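PDB 2PYY: ionotropic glutamate receptor bacterial homologue from Nostoc punctiforme, which binds L-glutamate in the cleft of its ligand-binding core, probably as the step that gates a glutamate receptor channel. Local coordinates for residues B[6-11]-B[51-56]; B[24-29]-B[211-216]; B[135-138]-B[142-145]. All coordinates share one frame; numbering follows the deposited sequence.

Contact 1: residues B[6-11]-B[51-56]. With GLU (glutamic acid), chain E.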
ATOM      1  N   LEU B   6      -8.599  23.826   1.386  1.00 17.18           N
ATOM      2  CA  LEU B   6      -9.572  22.875   0.879  1.00 16.09           C
ATOM      3  C   LEU B   6      -9.073  21.501   1.294  1.00 13.50           C
ATOM      4  O   LEU B   6      -7.992  21.074   0.888  1.00 13.95           O
ATOM      5  CB  LEU B   6      -9.671  22.991  -0.646  1.00 17.33           C
ATOM      6  CG  LEU B   6     -10.716  24.003  -1.152  1.00 19.57           C
ATOM      7  CD1 LEU B   6     -10.683  25.268  -0.330  1.00 22.88           C
ATOM      8  CD2 LEU B   6     -10.471  24.296  -2.628  1.00 19.77           C
ATOM      9  N   VAL B   7      -9.845  20.819   2.130  1.00 13.96           N
ATOM     10  CA  VAL B   7      -9.443  19.501   2.602  1.00 13.05           C
ATOM     11  C   VAL B   7     -10.397  18.413   2.095  1.00 12.64           C
ATOM     12  O   VAL B   7     -11.594  18.470   2.352  1.00 12.36           O
ATOM     13  CB  VAL B   7      -9.389  19.486   4.146  1.00 12.91           C
ATOM     14  CG1 VAL B   7      -8.979  18.107   4.645  1.00 11.18           C
ATOM     15  CG2 VAL B   7      -8.397  20.544   4.633  1.00 12.87           C
ATOM     16  N   ALA B   8      -9.864  17.447   1.349  1.00 12.69           N
ATOM     17  CA  ALA B   8     -10.680  16.363   0.827  1.00 12.20           C
ATOM     18  C   ALA B   8     -10.941  15.359   1.938  1.00 11.92           C
ATOM     19  O   ALA B   8     -10.045  15.052   2.727  1.00 10.69           O
ATOM     20  CB  ALA B   8      -9.973  15.675  -0.328  1.00 13.23           C
ATOM     21  N   THR B   9     -12.174  14.867   2.010  1.00 12.51           N
ATOM     22  CA  THR B   9     -12.515  13.860   2.996  1.00 13.30           C
ATOM     23  C   THR B   9     -13.301  12.770   2.276  1.00 13.48           C
ATOM     24  O   THR B   9     -13.801  12.983   1.176  1.00 13.42           O
ATOM     25  CB  THR B   9     -13.370  14.428   4.163  1.00 15.13           C
ATOM     26  OG1 THR B   9     -14.699  14.738   3.716  1.00 18.74           O
ATOM     27  CG2 THR B   9     -12.715  15.674   4.734  1.00 17.62           C
ATOM     28  N   ARG B  10     -13.389  11.607   2.901  1.00 13.19           N
ATOM     29  CA  ARG B  10     -14.112  10.480   2.350  1.00 13.40           C
ATOM     30  C   ARG B  10     -14.814   9.859   3.557  1.00 14.15           C
ATOM     31  O   ARG B  10     -14.211   9.660   4.616  1.00 13.91           O
ATOM     32  CB  ARG B  10     -13.122   9.511   1.694  1.00 13.27           C
ATOM     33  CG  ARG B  10     -13.737   8.274   1.072  1.00 16.46           C
ATOM     34  CD  ARG B  10     -13.581   7.094   2.008  1.00 19.57           C
ATOM     35  NE  ARG B  10     -14.341   5.928   1.578  1.00 19.80           N
ATOM     36  CZ  ARG B  10     -14.164   5.289   0.426  1.00 22.09           C
ATOM     37  NH1 ARG B  10     -13.237   5.698  -0.433  1.00 25.38           N
ATOM     38  NH2 ARG B  10     -14.929   4.248   0.118  1.00 16.21           N
ATOM     39  N   VAL B  11     -16.107   9.609   3.396  1.00 14.30           N
ATOM     40  CA  VAL B  11     -16.938   9.031   4.443  1.00 15.19           C
ATOM     41  C   VAL B  11     -16.600   7.562   4.667  1.00 16.57           C
ATOM     42  O   VAL B  11     -16.710   6.743   3.761  1.00 16.23           O
ATOM     43  CB  VAL B  11     -18.430   9.179   4.082  1.00 16.59           C
ATOM     44  CG1 VAL B  11     -19.306   8.592   5.196  1.00 16.14           C
ATOM     45  CG2 VAL B  11     -18.757  10.660   3.880  1.00 17.64           C
ATOM     46  N   PRO B  51      -9.504   6.768  -4.812  1.00 15.02           N
ATOM     47  CA  PRO B  51      -8.881   7.304  -6.030  1.00 15.75           C
ATOM     48  C   PRO B  51      -9.455   8.663  -6.439  1.00 14.12           C
ATOM     49  O   PRO B  51      -8.730   9.531  -6.929  1.00 14.93           O
ATOM     50  CB  PRO B  51      -9.108   6.198  -7.065  1.00 15.83           C
ATOM     51  CG  PRO B  51     -10.269   5.407  -6.514  1.00 19.23           C
ATOM     52  CD  PRO B  51     -10.033   5.409  -5.027  1.00 14.58           C
ATOM     53  N   GLU B  52     -10.749   8.848  -6.201  1.00 15.28           N
ATOM     54  CA  GLU B  52     -11.403  10.110  -6.517  1.00 15.07           C
ATOM     55  C   GLU B  52     -10.787  11.219  -5.646  1.00 14.79           C
ATOM     56  O   GLU B  52     -10.568  12.338  -6.109  1.00 14.94           O
ATOM     57  CB  GLU B  52     -12.900   9.993  -6.245  1.00 18.62           C
ATOM     58  CG  GLU B  52     -13.781  10.791  -7.171  1.00 20.97           C
ATOM     59  CD  GLU B  52     -15.265  10.544  -6.889  1.00 23.64           C
ATOM     60  OE1 GLU B  52     -15.865   9.692  -7.579  1.00 20.13           O
ATOM     61  OE2 GLU B  52     -15.802  11.195  -5.959  1.00 20.21           O
ATOM     62  N   LEU B  53     -10.502  10.903  -4.385  1.00 13.57           N
ATOM     63  CA  LEU B  53      -9.886  11.872  -3.489  1.00 14.88           C
ATOM     64  C   LEU B  53      -8.445  12.162  -3.937  1.00 14.80           C
ATOM     65  O   LEU B  53      -8.005  13.319  -3.975  1.00 14.74           O
ATOM     66  CB  LEU B  53      -9.900  11.346  -2.044  1.00 15.52           C
ATOM     67  CG  LEU B  53      -9.226  12.209  -0.968  1.00 13.74           C
ATOM     68  CD1 LEU B  53      -9.969  12.086   0.368  1.00 12.34           C
ATOM     69  CD2 LEU B  53      -7.775  11.792  -0.830  1.00 12.76           C
ATOM     70  N   ILE B  54      -7.710  11.111  -4.282  1.00 15.35           N
ATOM     71  CA  ILE B  54      -6.338  11.269  -4.738  1.00 16.24           C
ATOM     72  C   ILE B  54      -6.273  12.148  -5.991  1.00 15.44           C
ATOM     73  O   ILE B  54      -5.439  13.051  -6.072  1.00 15.95           O
ATOM     74  CB  ILE B  54      -5.692   9.896  -5.051  1.00 19.18           C
ATOM     75  CG1 ILE B  54      -5.720   9.016  -3.800  1.00 21.42           C
ATOM     76  CG2 ILE B  54      -4.254  10.083  -5.558  1.00 21.74           C
ATOM     77  CD1 ILE B  54      -5.431   9.744  -2.516  1.00 21.16           C
ATOM     78  N   SER B  55      -7.159  11.908  -6.955  1.00 16.26           N
ATOM     79  CA  SER B  55      -7.151  12.709  -8.176  1.00 16.67           C
ATOM     80  C   SER B  55      -7.391  14.198  -7.904  1.00 16.40           C
ATOM     81  O   SER B  55      -6.819  15.053  -8.588  1.00 15.39           O
ATOM     82  CB  SER B  55      -8.170  12.166  -9.192  1.00 19.82           C
ATOM     83  OG  SER B  55      -9.448  11.952  -8.609  1.00 29.64           O
ATOM     84  N   ALA B  56      -8.221  14.514  -6.910  1.00 14.82           N
ATOM     85  CA  ALA B  56      -8.484  15.914  -6.554  1.00 16.87           C
ATOM     86  C   ALA B  56      -7.175  16.562  -6.088  1.00 17.34           C
ATOM     87  O   ALA B  56      -6.902  17.736  -6.375  1.00 18.29           O
ATOM     88  CB  ALA B  56      -9.532  16.005  -5.445  1.00 15.40           C
TER
HETATM   89  N   GLU E2620      -7.583   2.377   3.784  1.00 16.95           N
HETATM   90  CA  GLU E2620      -8.187   2.144   2.439  1.00 17.76           C
HETATM   91  C   GLU E2620      -7.312   2.778   1.362  1.00 17.99           C
HETATM   92  O   GLU E2620      -6.591   3.744   1.692  1.00 17.78           O
HETATM   93  CB  GLU E2620      -9.587   2.756   2.376  1.00 18.83           C
HETATM   94  CG  GLU E2620     -10.336   2.464   1.080  1.00 17.19           C
HETATM   95  CD  GLU E2620     -11.660   3.210   0.978  1.00 17.15           C
HETATM   96  OE1 GLU E2620     -12.455   2.890   0.071  1.00 14.43           O
HETATM   97  OE2 GLU E2620     -11.899   4.119   1.803  1.00 15.35           O
HETATM   98  OXT GLU E2620      -7.357   2.312   0.205  1.00 18.44           O

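Contact 2: residues B[24-29]-B[211-216]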
ATOM      1  N   SER B  24     -18.320  13.982  11.434  1.00 19.39           N
ATOM      2  CA  SER B  24     -17.686  13.650  12.703  1.00 19.17           C
ATOM      3  C   SER B  24     -16.817  12.404  12.542  1.00 18.72           C
ATOM      4  O   SER B  24     -16.723  11.834  11.450  1.00 17.45           O
ATOM      5  CB  SER B  24     -18.752  13.391  13.777  1.00 20.67           C
ATOM      6  OG  SER B  24     -18.121  13.163  15.035  1.00 30.75           O
ATOM      7  N   GLY B  25     -16.199  11.978  13.638  1.00 15.88           N
ATOM      8  CA  GLY B  25     -15.363  10.799  13.573  1.00 16.58           C
ATOM      9  C   GLY B  25     -13.960  11.086  14.046  1.00 15.64           C
ATOM     10  O   GLY B  25     -13.579  12.238  14.279  1.00 17.01           O
ATOM     11  N   PHE B  26     -13.174  10.028  14.175  1.00 11.80           N
ATOM     12  CA  PHE B  26     -11.808  10.187  14.637  1.00 11.82           C
ATOM     13  C   PHE B  26     -10.961  11.111  13.758  1.00 12.78           C
ATOM     14  O   PHE B  26     -10.308  12.019  14.258  1.00 12.79           O
ATOM     15  CB  PHE B  26     -11.128   8.827  14.748  1.00 10.38           C
ATOM     16  CG  PHE B  26      -9.680   8.911  15.115  1.00 12.13           C
ATOM     17  CD1 PHE B  26      -9.290   9.100  16.439  1.00 11.29           C
ATOM     18  CD2 PHE B  26      -8.704   8.779  14.132  1.00 10.07           C
ATOM     19  CE1 PHE B  26      -7.935   9.148  16.775  1.00 12.34           C
ATOM     20  CE2 PHE B  26      -7.355   8.822  14.450  1.00 11.26           C
ATOM     21  CZ  PHE B  26      -6.966   9.006  15.778  1.00 13.64           C
ATOM     22  N   SER B  27     -10.957  10.885  12.448  1.00 13.08           N
ATOM     23  CA  SER B  27     -10.148  11.744  11.590  1.00 13.35           C
ATOM     24  C   SER B  27     -10.653  13.175  11.554  1.00 12.46           C
ATOM     25  O   SER B  27      -9.852  14.111  11.483  1.00 12.09           O
ATOM     26  CB  SER B  27     -10.073  11.196  10.170  1.00 11.53           C
ATOM     27  OG  SER B  27      -9.578   9.865  10.188  1.00 14.39           O
ATOM     28  N   ILE B  28     -11.972  13.347  11.571  1.00 13.87           N
ATOM     29  CA  ILE B  28     -12.547  14.688  11.593  1.00 13.85           C
ATOM     30  C   ILE B  28     -12.026  15.430  12.845  1.00 13.63           C
ATOM     31  O   ILE B  28     -11.578  16.577  12.760  1.00 14.87           O
ATOM     32  CB  ILE B  28     -14.122  14.633  11.608  1.00 12.46           C
ATOM     33  CG1 ILE B  28     -14.629  14.015  10.299  1.00 11.49           C
ATOM     34  CG2 ILE B  28     -14.717  16.047  11.703  1.00 16.62           C
ATOM     35  CD1 ILE B  28     -14.154  14.756   9.050  1.00  9.64           C
ATOM     36  N   ASP B  29     -12.071  14.780  14.007  1.00 14.13           N
ATOM     37  CA  ASP B  29     -11.582  15.420  15.245  1.00 15.64           C
ATOM     38  C   ASP B  29     -10.074  15.651  15.239  1.00 15.84           C
ATOM     39  O   ASP B  29      -9.582  16.685  15.699  1.00 15.20           O
ATOM     40  CB  ASP B  29     -11.934  14.587  16.486  1.00 17.23           C
ATOM     41  CG  ASP B  29     -13.428  14.531  16.743  1.00 18.99           C
ATOM     42  OD1 ASP B  29     -14.155  15.389  16.200  1.00 21.32           O
ATOM     43  OD2 ASP B  29     -13.868  13.643  17.495  1.00 20.45           O
ATOM     44  N   GLY B 211      -1.177  14.394  25.203  1.00 31.52           N
ATOM     45  CA  GLY B 211      -2.297  13.518  25.515  1.00 30.06           C
ATOM     46  C   GLY B 211      -3.533  13.668  24.647  1.00 28.35           C
ATOM     47  O   GLY B 211      -4.407  12.797  24.654  1.00 30.67           O
ATOM     48  N   THR B 212      -3.618  14.762  23.902  1.00 26.29           N
ATOM     49  CA  THR B 212      -4.770  14.984  23.033  1.00 25.49           C
ATOM     50  C   THR B 212      -5.045  13.802  22.098  1.00 24.19           C
ATOM     51  O   THR B 212      -6.190  13.349  21.975  1.00 23.60           O
ATOM     52  CB  THR B 212      -4.596  16.253  22.185  1.00 24.36           C
ATOM     53  OG1 THR B 212      -4.444  17.382  23.055  1.00 27.19           O
ATOM     54  CG2 THR B 212      -5.834  16.479  21.311  1.00 23.78           C
ATOM     55  N   TYR B 213      -3.998  13.300  21.446  1.00 23.22           N
ATOM     56  CA  TYR B 213      -4.148  12.164  20.526  1.00 23.86           C
ATOM     57  C   TYR B 213      -4.777  10.996  21.275  1.00 24.86           C
ATOM     58  O   TYR B 213      -5.797  10.420  20.869  1.00 22.47           O
ATOM     59  CB  TYR B 213      -2.787  11.714  19.979  1.00 21.33           C
ATOM     60  CG  TYR B 213      -2.906  10.580  18.993  1.00 19.54           C
ATOM     61  CD1 TYR B 213      -3.123  10.831  17.641  1.00 16.06           C
ATOM     62  CD2 TYR B 213      -2.872   9.253  19.422  1.00 19.09           C
ATOM     63  CE1 TYR B 213      -3.308   9.794  16.741  1.00 16.65           C
ATOM     64  CE2 TYR B 213      -3.059   8.203  18.533  1.00 16.21           C
ATOM     65  CZ  TYR B 213      -3.278   8.478  17.189  1.00 18.50           C
ATOM     66  OH  TYR B 213      -3.485   7.450  16.289  1.00 15.84           O
ATOM     67  N   GLN B 214      -4.125  10.659  22.379  1.00 25.82           N
ATOM     68  CA  GLN B 214      -4.537   9.582  23.257  1.00 27.06           C
ATOM     69  C   GLN B 214      -6.029   9.713  23.586  1.00 26.31           C
ATOM     70  O   GLN B 214      -6.793   8.757  23.456  1.00 24.71           O
ATOM     71  CB  GLN B 214      -3.699   9.660  24.534  1.00 31.42           C
ATOM     72  CG  GLN B 214      -2.986   8.379  24.906  1.00 38.04           C
ATOM     73  CD  GLN B 214      -3.869   7.448  25.698  1.00 40.34           C
ATOM     74  OE1 GLN B 214      -3.631   7.219  26.887  1.00 41.98           O
ATOM     75  NE2 GLN B 214      -4.897   6.903  25.047  1.00 39.40           N
ATOM     76  N   SER B 215      -6.444  10.906  23.997  1.00 24.93           N
ATOM     77  CA  SER B 215      -7.842  11.126  24.357  1.00 23.40           C
ATOM     78  C   SER B 215      -8.792  10.942  23.177  1.00 21.98           C
ATOM     79  O   SER B 215      -9.893  10.411  23.337  1.00 19.97           O
ATOM     80  CB  SER B 215      -8.021  12.521  24.952  1.00 26.38           C
ATOM     81  OG  SER B 215      -7.218  12.672  26.119  1.00 27.87           O
ATOM     82  N   LEU B 216      -8.364  11.374  21.995  1.00 20.36           N
ATOM     83  CA  LEU B 216      -9.185  11.241  20.799  1.00 20.37           C
ATOM     84  C   LEU B 216      -9.363   9.779  20.449  1.00 19.18           C
ATOM     85  O   LEU B 216     -10.467   9.337  20.120  1.00 18.14           O
ATOM     86  CB  LEU B 216      -8.537  11.968  19.618  1.00 20.95           C
ATOM     87  CG  LEU B 216      -9.106  13.350  19.262  1.00 25.01           C
ATOM     88  CD1 LEU B 216      -9.279  14.189  20.502  1.00 27.24           C
ATOM     89  CD2 LEU B 216      -8.185  14.022  18.256  1.00 25.29           C
TER

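Contact 3: residues B[135-138]-B[142-145]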
ATOM      1  N   LEU B 135     -14.958  -8.552  -5.996  1.00 19.38           N
ATOM      2  CA  LEU B 135     -16.135  -7.796  -6.380  1.00 20.05           C
ATOM      3  C   LEU B 135     -15.922  -6.376  -5.873  1.00 20.90           C
ATOM      4  O   LEU B 135     -16.209  -6.068  -4.719  1.00 18.89           O
ATOM      5  CB  LEU B 135     -17.374  -8.398  -5.728  1.00 19.74           C
ATOM      6  CG  LEU B 135     -18.661  -7.656  -6.018  1.00 21.41           C
ATOM      7  CD1 LEU B 135     -19.024  -7.816  -7.487  1.00 21.37           C
ATOM      8  CD2 LEU B 135     -19.782  -8.191  -5.137  1.00 21.77           C
ATOM      9  N   GLU B 136     -15.391  -5.524  -6.743  1.00 21.17           N
ATOM     10  CA  GLU B 136     -15.124  -4.139  -6.401  1.00 20.44           C
ATOM     11  C   GLU B 136     -16.392  -3.306  -6.576  1.00 20.26           C
ATOM     12  O   GLU B 136     -16.848  -3.055  -7.703  1.00 19.17           O
ATOM     13  CB  GLU B 136     -13.991  -3.587  -7.276  1.00 21.98           C
ATOM     14  CG  GLU B 136     -12.641  -4.250  -7.017  1.00 24.80           C
ATOM     15  CD  GLU B 136     -11.487  -3.583  -7.759  1.00 26.79           C
ATOM     16  OE1 GLU B 136     -11.385  -2.340  -7.721  1.00 27.55           O
ATOM     17  OE2 GLU B 136     -10.669  -4.302  -8.368  1.00 28.68           O
ATOM     18  N   VAL B 137     -16.964  -2.885  -5.452  1.00 17.04           N
ATOM     19  CA  VAL B 137     -18.186  -2.084  -5.469  1.00 16.71           C
ATOM     20  C   VAL B 137     -17.876  -0.605  -5.294  1.00 15.73           C
ATOM     21  O   VAL B 137     -16.890  -0.243  -4.671  1.00 18.28           O
ATOM     22  CB  VAL B 137     -19.157  -2.539  -4.368  1.00 16.09           C
ATOM     23  CG1 VAL B 137     -19.648  -3.952  -4.675  1.00 19.16           C
ATOM     24  CG2 VAL B 137     -18.483  -2.496  -3.012  1.00 15.96           C
ATOM     25  N   PRO B 138     -18.725   0.272  -5.839  1.00 16.94           N
ATOM     26  CA  PRO B 138     -18.522   1.717  -5.742  1.00 16.59           C
ATOM     27  C   PRO B 138     -18.910   2.318  -4.402  1.00 16.52           C
ATOM     28  O   PRO B 138     -18.581   3.464  -4.113  1.00 14.23           O
ATOM     29  CB  PRO B 138     -19.383   2.250  -6.881  1.00 18.26           C
ATOM     30  CG  PRO B 138     -20.584   1.336  -6.801  1.00 18.19           C
ATOM     31  CD  PRO B 138     -19.924  -0.037  -6.639  1.00 16.43           C
ATOM     32  N   GLU B 142     -22.371  -1.349  -0.199  1.00 23.64           N
ATOM     33  CA  GLU B 142     -22.703  -2.388  -1.164  1.00 25.45           C
ATOM     34  C   GLU B 142     -21.850  -3.634  -0.988  1.00 24.37           C
ATOM     35  O   GLU B 142     -22.242  -4.725  -1.401  1.00 26.13           O
ATOM     36  CB  GLU B 142     -22.571  -1.853  -2.591  1.00 23.96           C
ATOM     37  CG  GLU B 142     -23.420  -0.614  -2.835  1.00 24.45           C
ATOM     38  CD  GLU B 142     -23.246  -0.047  -4.238  1.00 24.98           C
ATOM     39  OE1 GLU B 142     -22.088   0.074  -4.675  1.00 26.75           O
ATOM     40  OE2 GLU B 142     -24.259   0.281  -4.889  1.00 22.22           O
ATOM     41  N   ALA B 143     -20.686  -3.484  -0.370  1.00 23.70           N
ATOM     42  CA  ALA B 143     -19.821  -4.631  -0.142  1.00 24.02           C
ATOM     43  C   ALA B 143     -20.469  -5.497   0.933  1.00 24.16           C
ATOM     44  O   ALA B 143     -20.518  -6.719   0.808  1.00 25.14           O
ATOM     45  CB  ALA B 143     -18.432  -4.174   0.301  1.00 24.01           C
ATOM     46  N   TYR B 144     -20.966  -4.864   1.991  1.00 24.90           N
ATOM     47  CA  TYR B 144     -21.631  -5.596   3.074  1.00 26.50           C
ATOM     48  C   TYR B 144     -22.861  -6.318   2.537  1.00 27.99           C
ATOM     49  O   TYR B 144     -23.148  -7.449   2.936  1.00 27.96           O
ATOM     50  CB  TYR B 144     -22.044  -4.626   4.183  1.00 24.53           C
ATOM     51  CG  TYR B 144     -20.882  -3.862   4.776  1.00 23.97           C
ATOM     52  CD1 TYR B 144     -21.077  -2.637   5.405  1.00 22.66           C
ATOM     53  CD2 TYR B 144     -19.585  -4.355   4.685  1.00 22.96           C
ATOM     54  CE1 TYR B 144     -20.004  -1.916   5.926  1.00 23.05           C
ATOM     55  CE2 TYR B 144     -18.510  -3.647   5.203  1.00 23.92           C
ATOM     56  CZ  TYR B 144     -18.723  -2.431   5.816  1.00 23.06           C
ATOM     57  OH  TYR B 144     -17.647  -1.715   6.294  1.00 20.39           O
ATOM     58  N   LYS B 145     -23.587  -5.654   1.639  1.00 28.42           N
ATOM     59  CA  LYS B 145     -24.780  -6.245   1.034  1.00 31.52           C
ATOM     60  C   LYS B 145     -24.401  -7.493   0.249  1.00 31.70           C
ATOM     61  O   LYS B 145     -24.998  -8.551   0.418  1.00 33.07           O
ATOM     62  CB  LYS B 145     -25.452  -5.254   0.081  1.00 33.06           C
ATOM     63  CG  LYS B 145     -26.654  -4.532   0.651  1.00 37.17           C
ATOM     64  CD  LYS B 145     -26.275  -3.206   1.289  1.00 38.66           C
ATOM     65  CE  LYS B 145     -27.516  -2.362   1.532  1.00 40.08           C
ATOM     66  NZ  LYS B 145     -27.191  -0.989   1.993  1.00 41.25           N
TER

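Contact 1: residues B[6-11]-B[51-56]
L53 of helix 50-58 rests on A8 and on the backbone beyond it in strand 5-10, a compact example of how one leucine can seat a helix on a sheet. Followed from its first residue, the helix segment begins with P51, whose carbonyl receives the N-H of S55, an ordinary helical bond. E52 takes no part in the strand contact: its OE2 is hydrogen-bonded to S48 N, its backbone N-H is given to S49 OG, and its side chain packs on H131 of the second subunit. L53 comes next and carries the contact. Its CG stands anti to the backbone N (chi1 177°), sending the isobutyl group at the strand, where CG lies 3.6 Å from A8 CB. The CD1 branch reaches along the strand, 3.7 Å from A8 CB, 3.9 Å from T9 C and 4.3 Å from R10 CB. I69 and I189 also touch this leucine. I54 starts off away from the strand and packs on F79 and I189. A56, a turn on from L53, again faces the strand, and both it and A8 lie against Y47.

While R10 CB keeps to L53 CD1, the guanidinium reaches the bound glutamate. NH2 is 2.8 Å from ligand OE1, and the ligand's side-chain carboxylate (CD, OE1, OE2) lies over one face of the guanidinium, offset toward its rim, although its fine placement is doubtful because R10 CZ and ligand OE2 are modelled too close. A weak bond from R10 NE to V11 O, 3.3 Å, ties the group back to its own chain. Helix and strand segments run nearly antiparallel, at 171° and 8.7 Å between axes, as in the beta-alpha-beta crossover from strand 42-47 to strand 64-66 over the central strand 5-10 of a periplasmic-binding-protein-like lobe.

Contact 2: residues B[24-29]-B[211-216]
F26 turns the edge of its ring toward the face of Y213 in an offset edge-to-face pair, the planes at 89° and the centroids 5.9 Å apart. Its CZ leads, 3.9 Å from Y213 CE1. Further back on the same ring, CE1 meets L216 CB at 4.0 Å, and CD1 has L216 O near the ring plane. A chi1 of 175°, with CG opposite the backbone N, swings the phenyl group out to fill this angle between Y213 and L216. About a turn on from F26, D29 C lies 3.9 Å from L216 CD2, with the leucine CG against D29 CB. The pairing joins helix 26-38, near the start of the chain, to helix 212-220 near its end, as in the bilobed binding proteins and glutamate-receptor ligand cores whose C-terminal helix returns to the first lobe. Were the F26 ring cut back to an alanine here, the angle between Y213 and L216 would probably be left unfilled and the tyrosine face would lose its aromatic partner. In the next shell Y213 OH bonds to I85 O and K208 makes a cation-pi contact with the tyrosine ring, while F86 meets F26 edge-to-face. D29 forms salt bridges with R32 and K219 and a hydrogen bond with W220 NE1.

Contact 3: residues B[135-138]-B[142-145]
V137 meets A143 through CG2, because a chi1 of -66° sets CG1 opposite the carbonyl carbon and leaves the second methyl between the two backbone arms, directed at the helix. From there CG2 lies 3.6 Å from A143 N and 3.7 Å from A143 CB. E142 has its CG opposite its own carbonyl carbon (chi1 -56°) and runs extended beyond it, so that the chain passes V137 in the opposite sense, with CB 3.9 Å from V137 CB, and then crosses P138 at about a right angle. The carboxylate ends at the proline ring, but OE1 is modelled too close to CG there for its exact position to be trusted. This is the first half of a beta-alpha-beta crossover: edge strand 133-137 of the mixed sheet leads through a very short link into helix 140-148, which folds back on it on the way to strand 154-158. The edge does not end at the chain, since L135 and E136 pair in an antiparallel ladder with a strand of the second subunit. E136, pointing away from the helix, forms a salt bridge with R128 of its own chain, whose positive charge would probably offset the closeness of E136 OE2 to E136 OE2 of the second subunit. On the helix, Y144 stacks with Y165.

Overall arrangement
From the N terminus, strand 5-10 opens contact 1, and helix 26-38 opens contact 2 before contact 1 closes at 51-56; the two therefore cross along the chain. The path then runs to contact 3, a local closure between 135-138 and 142-145, and returns at 211-216 to complete contact 2, whose long span encloses contact 3. Contact 1 ties the parallel sheet to its covering helix, contact 2 joins early and late helices on the same lobe, and contact 3 belongs to the mixed sheet beside the subunit interface. The centres of contacts 2 and 3 lie about 28 Å apart, on opposite sides of the chain's centre; the centre of contact 1 is about 20 Å from each.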